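Local coordinates for protein (hdlp (histone deacetylase-like protein)) (Aquifex aeolicus, PDB 1C3P) that is a zinc-binding bacterial homologue of histone deacetylases and probably removes acetyl groups from acetylated substrates, at residues N87-N93 against R137-Y143; F34-M38 against K321-A326; I114-L118 against E152-K156. All coordinates share one frame; numbering follows the deposited sequence.

Interaction 1 of 3, residues N87-N93 against R137-Y143; sequences NIGGYEN and RANGFCY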
loop_
_atom_site.group_PDB
_atom_site.type_symbol
_atom_site.label_atom_id
_atom_site.label_comp_id
_atom_site.label_asym_id
_atom_site.label_seq_id
_atom_site.Cartn_x
_atom_site.Cartn_y
_atom_site.Cartn_z
ATOM N N ASN A 87 3.536 14.061 -16.063
ATOM C CA ASN A 87 4.662 13.347 -15.432
ATOM C C ASN A 87 4.790 11.915 -15.960
ATOM O O ASN A 87 5.257 11.016 -15.251
ATOM C CB ASN A 87 4.465 13.328 -13.900
ATOM C CG ASN A 87 5.785 13.266 -13.121
ATOM O OD1 ASN A 87 5.797 13.045 -11.897
ATOM N ND2 ASN A 87 6.890 13.485 -13.813
ATOM N N ILE A 88 4.390 11.711 -17.213
ATOM C CA ILE A 88 4.463 10.389 -17.843
ATOM C C ILE A 88 5.652 10.257 -18.790
ATOM O O ILE A 88 5.981 11.203 -19.489
ATOM C CB ILE A 88 3.186 10.124 -18.684
ATOM C CG1 ILE A 88 1.987 10.020 -17.759
ATOM C CG2 ILE A 88 3.323 8.832 -19.474
ATOM C CD1 ILE A 88 2.136 8.912 -16.786
ATOM N N GLY A 89 6.282 9.084 -18.816
ATOM C CA GLY A 89 7.372 8.882 -19.755
ATOM C C GLY A 89 8.773 8.765 -19.204
ATOM O O GLY A 89 9.617 8.148 -19.853
ATOM N N GLY A 90 9.036 9.372 -18.047
ATOM C CA GLY A 90 10.367 9.291 -17.454
ATOM C C GLY A 90 10.639 7.942 -16.806
ATOM O O GLY A 90 9.791 7.059 -16.852
ATOM N N TYR A 91 11.823 7.768 -16.216
ATOM C CA TYR A 91 12.175 6.512 -15.547
ATOM C C TYR A 91 11.148 6.130 -14.480
ATOM O O TYR A 91 10.801 4.966 -14.296
ATOM C CB TYR A 91 13.519 6.648 -14.841
ATOM C CG TYR A 91 13.812 5.486 -13.908
ATOM C CD1 TYR A 91 14.187 4.238 -14.406
ATOM C CD2 TYR A 91 13.701 5.635 -12.521
ATOM C CE1 TYR A 91 14.452 3.167 -13.547
ATOM C CE2 TYR A 91 13.960 4.574 -11.654
ATOM C CZ TYR A 91 14.338 3.346 -12.175
ATOM O OH TYR A 91 14.613 2.303 -11.321
ATOM N N GLU A 92 10.692 7.138 -13.760
ATOM C CA GLU A 92 9.748 6.957 -12.672
ATOM C C GLU A 92 8.369 6.410 -13.060
ATOM O O GLU A 92 7.933 5.373 -12.537
ATOM C CB GLU A 92 9.637 8.298 -11.943
ATOM C CG GLU A 92 8.590 8.399 -10.869
ATOM C CD GLU A 92 8.753 9.673 -10.058
ATOM O OE1 GLU A 92 7.720 10.233 -9.604
ATOM O OE2 GLU A 92 9.920 10.098 -9.866
ATOM N N ASN A 93 7.690 7.100 -13.976
ATOM C CA ASN A 93 6.356 6.703 -14.433
ATOM C C ASN A 93 6.442 6.503 -15.946
ATOM O O ASN A 93 5.876 7.266 -16.729
ATOM C CB ASN A 93 5.374 7.819 -14.088
ATOM C CG ASN A 93 5.537 8.295 -12.660
ATOM O OD1 ASN A 93 5.391 7.515 -11.708
ATOM N ND2 ASN A 93 5.863 9.576 -12.493
ATOM N N ARG A 137 -1.986 13.812 -12.506
ATOM C CA ARG A 137 -0.561 13.615 -12.761
ATOM C C ARG A 137 0.018 12.343 -12.131
ATOM O O ARG A 137 -0.340 12.003 -11.013
ATOM C CB ARG A 137 0.206 14.835 -12.233
ATOM C CG ARG A 137 1.699 14.648 -12.087
ATOM C CD ARG A 137 2.318 15.882 -11.444
ATOM N NE ARG A 137 2.415 16.997 -12.376
ATOM C CZ ARG A 137 3.462 17.217 -13.165
ATOM N NH1 ARG A 137 4.505 16.398 -13.133
ATOM N NH2 ARG A 137 3.465 18.254 -13.992
ATOM N N ALA A 138 0.925 11.668 -12.842
ATOM C CA ALA A 138 1.554 10.451 -12.322
ATOM C C ALA A 138 2.625 10.822 -11.291
ATOM O O ALA A 138 3.168 11.929 -11.320
ATOM C CB ALA A 138 2.188 9.630 -13.488
ATOM N N ASN A 139 2.934 9.910 -10.375
ATOM C CA ASN A 139 3.916 10.210 -9.359
ATOM C C ASN A 139 4.287 8.972 -8.551
ATOM O O ASN A 139 3.419 8.166 -8.211
ATOM C CB ASN A 139 3.343 11.303 -8.432
ATOM C CG ASN A 139 4.271 11.658 -7.292
ATOM O OD1 ASN A 139 5.401 12.103 -7.507
ATOM N ND2 ASN A 139 3.794 11.474 -6.061
ATOM N N GLY A 140 5.578 8.825 -8.261
ATOM C CA GLY A 140 6.044 7.703 -7.459
ATOM C C GLY A 140 5.662 6.321 -7.957
ATOM O O GLY A 140 5.291 5.454 -7.157
ATOM N N PHE A 141 5.764 6.108 -9.267
ATOM C CA PHE A 141 5.440 4.823 -9.891
ATOM C C PHE A 141 3.940 4.627 -9.992
ATOM O O PHE A 141 3.496 3.614 -10.504
ATOM C CB PHE A 141 5.947 3.624 -9.078
ATOM C CG PHE A 141 7.401 3.670 -8.701
ATOM C CD1 PHE A 141 7.887 2.784 -7.725
ATOM C CD2 PHE A 141 8.291 4.546 -9.312
ATOM C CE1 PHE A 141 9.220 2.775 -7.373
ATOM C CE2 PHE A 141 9.642 4.538 -8.958
ATOM C CZ PHE A 141 10.103 3.648 -7.988
ATOM N N CYS A 142 3.155 5.570 -9.479
ATOM C CA CYS A 142 1.704 5.430 -9.531
ATOM C C CYS A 142 1.049 6.305 -10.602
ATOM O O CYS A 142 1.406 7.484 -10.754
ATOM C CB CYS A 142 1.103 5.784 -8.165
ATOM S SG CYS A 142 1.724 4.777 -6.802
ATOM N N TYR A 143 0.091 5.722 -11.330
ATOM C CA TYR A 143 -0.637 6.438 -12.373
ATOM C C TYR A 143 -2.087 6.691 -11.974
ATOM O O TYR A 143 -2.674 7.695 -12.373
ATOM C CB TYR A 143 -0.639 5.676 -13.700
ATOM C CG TYR A 143 0.734 5.234 -14.161
ATOM C CD1 TYR A 143 1.299 4.051 -13.689
ATOM C CD2 TYR A 143 1.463 6.001 -15.073
ATOM C CE1 TYR A 143 2.569 3.628 -14.123
ATOM C CE2 TYR A 143 2.727 5.594 -15.510
ATOM C CZ TYR A 143 3.269 4.404 -15.031
ATOM O OH TYR A 143 4.494 3.965 -15.489
#

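Interaction 2 of 3, residues F34-M38 against K321-A326; sequences FKDAM and KLNNKA. Unlike the reference sequence in segment 34-38: Lys35 (reference Leu).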
loop_
_atom_site.group_PDB
_atom_site.type_symbol
_atom_site.label_atom_id
_atom_site.label_comp_id
_atom_site.label_asym_id
_atom_site.label_seq_id
_atom_site.Cartn_x
_atom_site.Cartn_y
_atom_site.Cartn_z
ATOM N N PHE A 34 2.066 -18.029 -4.583
ATOM C CA PHE A 34 2.672 -18.406 -3.321
ATOM C C PHE A 34 1.631 -18.983 -2.357
ATOM O O PHE A 34 1.840 -20.040 -1.754
ATOM C CB PHE A 34 3.349 -17.188 -2.684
ATOM C CG PHE A 34 4.157 -17.519 -1.473
ATOM C CD1 PHE A 34 5.380 -18.161 -1.600
ATOM C CD2 PHE A 34 3.682 -17.218 -0.194
ATOM C CE1 PHE A 34 6.135 -18.502 -0.460
ATOM C CE2 PHE A 34 4.418 -17.549 0.949
ATOM C CZ PHE A 34 5.653 -18.195 0.812
ATOM N N LYS A 35 0.490 -18.322 -2.198
ATOM C CA LYS A 35 -0.467 -18.902 -1.277
ATOM C C LYS A 35 -0.995 -20.232 -1.785
ATOM O O LYS A 35 -1.361 -21.089 -0.991
ATOM C CB LYS A 35 -1.605 -17.947 -0.988
ATOM C CG LYS A 35 -1.194 -16.852 -0.018
ATOM C CD LYS A 35 -2.334 -15.911 0.239
ATOM C CE LYS A 35 -2.737 -15.209 -1.031
ATOM N NZ LYS A 35 -3.199 -16.130 -2.102
ATOM N N ASP A 36 -1.027 -20.404 -3.099
ATOM C CA ASP A 36 -1.499 -21.660 -3.664
ATOM C C ASP A 36 -0.456 -22.732 -3.380
ATOM O O ASP A 36 -0.793 -23.827 -2.919
ATOM C CB ASP A 36 -1.727 -21.527 -5.173
ATOM C CG ASP A 36 -2.266 -22.812 -5.800
ATOM O OD1 ASP A 36 -3.250 -23.376 -5.273
ATOM O OD2 ASP A 36 -1.715 -23.246 -6.826
ATOM N N ALA A 37 0.810 -22.418 -3.643
ATOM C CA ALA A 37 1.894 -23.371 -3.390
ATOM C C ALA A 37 1.908 -23.808 -1.914
ATOM O O ALA A 37 2.210 -24.961 -1.612
ATOM C CB ALA A 37 3.257 -22.751 -3.790
ATOM N N MET A 38 1.559 -22.889 -1.010
ATOM C CA MET A 38 1.518 -23.155 0.446
ATOM C C MET A 38 0.177 -23.764 0.895
ATOM O O MET A 38 -0.016 -24.065 2.087
ATOM C CB MET A 38 1.726 -21.846 1.227
ATOM C CG MET A 38 3.087 -21.208 1.067
ATOM S SD MET A 38 4.318 -22.105 2.021
ATOM C CE MET A 38 3.659 -21.849 3.674
ATOM N N LYS A 321 7.106 -23.123 8.551
ATOM C CA LYS A 321 8.046 -23.297 7.451
ATOM C C LYS A 321 7.386 -23.198 6.079
ATOM O O LYS A 321 6.172 -23.356 5.957
ATOM C CB LYS A 321 8.679 -24.680 7.572
ATOM C CG LYS A 321 7.628 -25.793 7.454
ATOM C CD LYS A 321 6.556 -25.702 8.554
ATOM C CE LYS A 321 5.367 -26.605 8.270
ATOM N NZ LYS A 321 5.779 -28.030 8.103
ATOM N N LEU A 322 8.190 -22.929 5.052
ATOM C CA LEU A 322 7.682 -22.894 3.679
ATOM C C LEU A 322 7.851 -24.320 3.151
ATOM O O LEU A 322 8.814 -24.990 3.517
ATOM C CB LEU A 322 8.499 -21.952 2.800
ATOM C CG LEU A 322 8.498 -20.469 3.148
ATOM C CD1 LEU A 322 9.113 -19.726 1.965
ATOM C CD2 LEU A 322 7.078 -19.977 3.403
ATOM N N ASN A 323 6.928 -24.792 2.314
ATOM C CA ASN A 323 7.047 -26.150 1.769
ATOM C C ASN A 323 7.938 -26.059 0.537
ATOM O O ASN A 323 8.374 -24.967 0.170
ATOM C CB ASN A 323 5.689 -26.712 1.355
ATOM C CG ASN A 323 5.222 -26.170 0.018
ATOM O OD1 ASN A 323 5.082 -24.963 -0.156
ATOM N ND2 ASN A 323 4.987 -27.067 -0.938
ATOM N N ASN A 324 8.199 -27.189 -0.119
ATOM C CA ASN A 324 9.072 -27.172 -1.291
ATOM C C ASN A 324 8.551 -26.378 -2.480
ATOM O O ASN A 324 9.298 -25.624 -3.110
ATOM C CB ASN A 324 9.406 -28.594 -1.740
ATOM C CG ASN A 324 10.301 -29.307 -0.765
ATOM O OD1 ASN A 324 11.379 -28.813 -0.425
ATOM N ND2 ASN A 324 9.871 -30.476 -0.310
ATOM N N LYS A 325 7.274 -26.547 -2.788
ATOM C CA LYS A 325 6.686 -25.836 -3.907
ATOM C C LYS A 325 6.896 -24.333 -3.716
ATOM O O LYS A 325 7.275 -23.623 -4.649
ATOM C CB LYS A 325 5.199 -26.171 -3.995
ATOM C CG LYS A 325 4.503 -25.602 -5.208
ATOM C CD LYS A 325 3.171 -26.297 -5.428
ATOM C CE LYS A 325 3.378 -27.792 -5.648
ATOM N NZ LYS A 325 2.116 -28.527 -5.948
ATOM N N ALA A 326 6.669 -23.860 -2.500
ATOM C CA ALA A 326 6.834 -22.432 -2.188
ATOM C C ALA A 326 8.289 -21.936 -2.302
ATOM O O ALA A 326 8.551 -20.875 -2.885
ATOM C CB ALA A 326 6.288 -22.160 -0.790
#

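Interaction 3 of 3, residues I114-L118 against E152-K156; sequences IEEFL and EYLRK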
loop_
_atom_site.group_PDB
_atom_site.type_symbol
_atom_site.label_atom_id
_atom_site.label_comp_id
_atom_site.label_asym_id
_atom_site.label_seq_id
_atom_site.Cartn_x
_atom_site.Cartn_y
_atom_site.Cartn_z
ATOM N N ILE A 114 -14.118 -2.727 -1.595
ATOM C CA ILE A 114 -15.101 -1.932 -0.875
ATOM C C ILE A 114 -16.493 -2.543 -1.009
ATOM O O ILE A 114 -17.256 -2.593 -0.029
ATOM C CB ILE A 114 -15.111 -0.491 -1.360
ATOM C CG1 ILE A 114 -13.754 0.157 -1.023
ATOM C CG2 ILE A 114 -16.239 0.278 -0.661
ATOM C CD1 ILE A 114 -13.513 1.497 -1.759
ATOM N N GLU A 115 -16.824 -3.017 -2.209
ATOM C CA GLU A 115 -18.134 -3.655 -2.435
ATOM C C GLU A 115 -18.325 -4.820 -1.466
ATOM O O GLU A 115 -19.388 -4.976 -0.859
ATOM C CB GLU A 115 -18.260 -4.180 -3.875
ATOM C CG GLU A 115 -18.407 -3.105 -4.931
ATOM C CD GLU A 115 -18.313 -3.649 -6.351
ATOM O OE1 GLU A 115 -18.100 -4.871 -6.534
ATOM O OE2 GLU A 115 -18.438 -2.849 -7.297
ATOM N N GLU A 116 -17.287 -5.638 -1.329
ATOM C CA GLU A 116 -17.338 -6.792 -0.439
ATOM C C GLU A 116 -17.510 -6.383 1.008
ATOM O O GLU A 116 -18.297 -6.988 1.740
ATOM C CB GLU A 116 -16.077 -7.624 -0.590
ATOM C CG GLU A 116 -15.994 -8.348 -1.910
ATOM C CD GLU A 116 -17.223 -9.208 -2.149
ATOM O OE1 GLU A 116 -17.512 -10.082 -1.309
ATOM O OE2 GLU A 116 -17.900 -9.004 -3.168
ATOM N N PHE A 117 -16.774 -5.355 1.421
ATOM C CA PHE A 117 -16.874 -4.880 2.789
ATOM C C PHE A 117 -18.290 -4.393 3.092
ATOM O O PHE A 117 -18.823 -4.648 4.174
ATOM C CB PHE A 117 -15.905 -3.728 3.028
ATOM C CG PHE A 117 -15.898 -3.237 4.450
ATOM C CD1 PHE A 117 -15.224 -3.946 5.437
ATOM C CD2 PHE A 117 -16.598 -2.084 4.807
ATOM C CE1 PHE A 117 -15.242 -3.515 6.770
ATOM C CE2 PHE A 117 -16.622 -1.646 6.136
ATOM C CZ PHE A 117 -15.943 -2.364 7.116
ATOM N N LEU A 118 -18.890 -3.686 2.136
ATOM C CA LEU A 118 -20.228 -3.146 2.307
ATOM C C LEU A 118 -21.303 -4.222 2.322
ATOM O O LEU A 118 -22.433 -3.962 2.730
ATOM C CB LEU A 118 -20.525 -2.102 1.234
ATOM C CG LEU A 118 -19.715 -0.801 1.373
ATOM C CD1 LEU A 118 -20.076 0.144 0.255
ATOM C CD2 LEU A 118 -20.015 -0.136 2.708
ATOM N N GLU A 152 -13.604 8.372 -2.646
ATOM C CA GLU A 152 -14.636 9.157 -3.314
ATOM C C GLU A 152 -15.818 8.257 -3.618
ATOM O O GLU A 152 -16.969 8.693 -3.638
ATOM C CB GLU A 152 -14.100 9.775 -4.604
ATOM C CG GLU A 152 -13.138 10.917 -4.338
ATOM C CD GLU A 152 -13.821 12.126 -3.729
ATOM O OE1 GLU A 152 -13.105 13.052 -3.316
ATOM O OE2 GLU A 152 -15.069 12.159 -3.676
ATOM N N TYR A 153 -15.538 6.973 -3.830
ATOM C CA TYR A 153 -16.615 6.022 -4.089
ATOM C C TYR A 153 -17.497 5.992 -2.830
ATOM O O TYR A 153 -18.730 6.028 -2.908
ATOM C CB TYR A 153 -16.019 4.628 -4.366
ATOM C CG TYR A 153 -17.047 3.528 -4.493
ATOM C CD1 TYR A 153 -17.683 3.252 -5.710
ATOM C CD2 TYR A 153 -17.396 2.771 -3.380
ATOM C CE1 TYR A 153 -18.648 2.227 -5.795
ATOM C CE2 TYR A 153 -18.340 1.766 -3.452
ATOM C CZ TYR A 153 -18.960 1.489 -4.645
ATOM O OH TYR A 153 -19.870 0.455 -4.660
ATOM N N LEU A 154 -16.859 5.943 -1.665
ATOM C CA LEU A 154 -17.591 5.911 -0.398
ATOM C C LEU A 154 -18.331 7.238 -0.148
ATOM O O LEU A 154 -19.471 7.244 0.336
ATOM C CB LEU A 154 -16.624 5.602 0.753
ATOM C CG LEU A 154 -16.130 4.146 0.830
ATOM C CD1 LEU A 154 -14.917 4.034 1.764
ATOM C CD2 LEU A 154 -17.297 3.247 1.313
ATOM N N ARG A 155 -17.697 8.364 -0.468
ATOM C CA ARG A 155 -18.373 9.649 -0.275
ATOM C C ARG A 155 -19.651 9.682 -1.107
ATOM O O ARG A 155 -20.693 10.153 -0.638
ATOM C CB ARG A 155 -17.454 10.823 -0.652
ATOM C CG ARG A 155 -16.177 10.882 0.214
ATOM C CD ARG A 155 -15.219 11.993 -0.197
ATOM N NE ARG A 155 -15.592 13.283 0.361
ATOM C CZ ARG A 155 -14.979 14.425 0.075
ATOM N NH1 ARG A 155 -13.958 14.437 -0.777
ATOM N NH2 ARG A 155 -15.363 15.546 0.677
ATOM N N LYS A 156 -19.593 9.168 -2.333
ATOM C CA LYS A 156 -20.785 9.172 -3.174
ATOM C C LYS A 156 -21.887 8.294 -2.577
ATOM O O LYS A 156 -23.076 8.548 -2.792
ATOM C CB LYS A 156 -20.455 8.731 -4.606
ATOM C CG LYS A 156 -21.658 8.838 -5.553
ATOM C CD LYS A 156 -21.271 8.680 -7.006
ATOM C CE LYS A 156 -20.370 9.826 -7.466
ATOM N NZ LYS A 156 -21.045 11.164 -7.372
HETATM O O HOH W 1 -20.021 -0.770 -7.035
#

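Interaction 1 of 3, residues N87-N93 against R137-Y143
The type I' beta turn from Asn139 to Cys142 lies near the zinc site, and Glu92 and Asn93 of the loop 87-93 bind the N-H groups of its two corner residues. Gly140 N donates to Glu92 OE1 at 2.9 Å, with an N-H...O angle of 159°. The donor comes from above the carboxylate plane. An extended Glu92 side chain carries the acid this far across. One residue on, Phe141 N donates to Asn93 OD1 at 2.8 Å and lies almost in line with the C=O of the amide. The bond is bent at the hydrogen, with an angle of 131°. The other end of this amide is held as well: Asn93 ND2 donates to Asn87 O at 3.2 Å. Bonds at both ends hold the amide against rotation.

Gly140 and Phe141 both have positive phi, as the corners of a type I' turn require. The turn belongs to the loops around the metal site of the histone deacetylase fold. The Phe141 side chain is about 7 Å from that of His170 and about 8 Å from that of Asp258, residues that bind zinc in this protein, though none is bound here. This is consistent with a place in the wall of the channel to the metal, as in related deacetylases. Phe141 CD2 approaches Glu92 O obliquely at 3.3 Å. That buried carbonyl has no polar partner in the model.

Deeper in, Ile88 CD1 touches both Ala138 CB and the Tyr143 ring. It sits at the edge of the tyrosine ring, 3.4 Å from CD2, and its 3.4 Å approach to Ala138 CB is tight. Tyr143 OH bonds to Pro94 O. At the outer side, the Arg137 guanidinium lies with one face toward Asn87 N, and its NH2 bonds to Glu84 O.

Interaction 2 of 3, residues F34-M38 against K321-A326
Phe34, Ala37 and Met38 close the C-terminal end of helix 28-37 against the start of helix 324-332, in the helical layer of the alpha/beta deacetylase fold. Asn323 takes the N-cap position of the second helix. Ala37 and Ala326 are the nearest backbone pair, with CA atoms 5.2 Å apart. Two small residues let the chains come this close.

The tight part is apolar. Ala326 CB touches both Met38 and Phe34. It lies 3.4 Å from Met38 SD and 3.7 Å from Phe34 CE1, and its approach to the ring is oblique. Leu322 comes in at the edge of the same ring, with CD2 3.5 Å from Phe34 CZ. The two side chains cross at about a right angle. Met38 CG covers one face of the ring, off toward the rim. Bends at chi2 (-75°) and chi3 (-63°) then fold the methionine back, so that SD also meets Leu322 CD2 at 3.7 Å. The Phe34 ring is packed further by Ala303 and Thr307 of helix 299-314, and by Leu329 and Leu330 of helix 324-332. Asn323 N is buried here with no polar partner in the model.

Toward solvent the contact thins out. Lys321 touches through its carbonyl O, which faces the Met38 methyl group, while its own side chain points away. Lys325 starts inward: its CG presses on Ala37 CB at 3.4 Å, closer than usual for two carbons. CD still touches Ala37; beyond it the chain, bent at chi3, leads away. The opposite charge of Asp36 is nearby but not engaged, since Lys325 NZ and Asp36 OD2 are 6.6 Å apart.

Interaction 3 of 3, residues I114-L118 against E152-K156
The short helical segments 114-118 and 152-156 run in roughly the same direction, crossing at -42° with axes 12.0 Å apart, and Ile114 and Leu154 have the nearest CA atoms. At this spacing the backbones stay apart and side chains fill the gap.

Ile114 is central. Its CG2 branch reaches both partners, touching Leu154 CD2 at 3.7 Å and Tyr153 CE2 at 3.8 Å. With chi1 of -65° this methyl lies opposite the backbone N. It comes to the tyrosine ring obliquely, and the two side chains slide past each other in opposite directions. Leu118, one turn further along, adds a looser contact. Its CD1 stands at the ring edge, 4.4 Å from Tyr153 CE2, and 4.3 Å from Leu154 CD2.

The tyrosine is set across the gap by its chi1 of 173°, and its hydroxyl ends beside Glu115. Glu115 CG is 3.9 Å from Tyr153 OH, and the side chains cross at about a right angle. Their polar ends are joined by a water rather than directly. The water donates to Glu115 OE2 at 2.6 Å and is hydrogen-bonded to Tyr153 OH at 2.7 Å. The same Glu115 OE2 forms a salt bridge with Arg50 NH2, so the acid is probably kept charged. This polar bridge borders the apolar contact.

On the sheet side, Leu154 packs on Ile162 of strand 162-166 and on Val250 and Leu252 of strand 250-254, and Phe117 also reaches Val250. Two helices side by side over one face of a parallel sheet, packed through aliphatic side chains and a tyrosine ring, are typical of the alpha/beta fold of the deacetylases.

The three contacts lie far apart and share no atoms. Interaction 1 is partly buried and joins two loops near the zinc site, and side chains bonding to backbone N-H groups do much of the work. Interactions 2 and 3 lie away from that site, and both rely on apolar contacts. Interaction 2 is buried and tighter; it joins a helix end to a loop and the helix start after it. Interaction 3 joins two helices, is looser and only partly buried, and a water links its polar ends. Helices 98-118 and 146-156 of interaction 3 follow the two loops of interaction 1. Interaction 2 brings together chain parts 283 residues apart, which enclose the other two contacts in sequence.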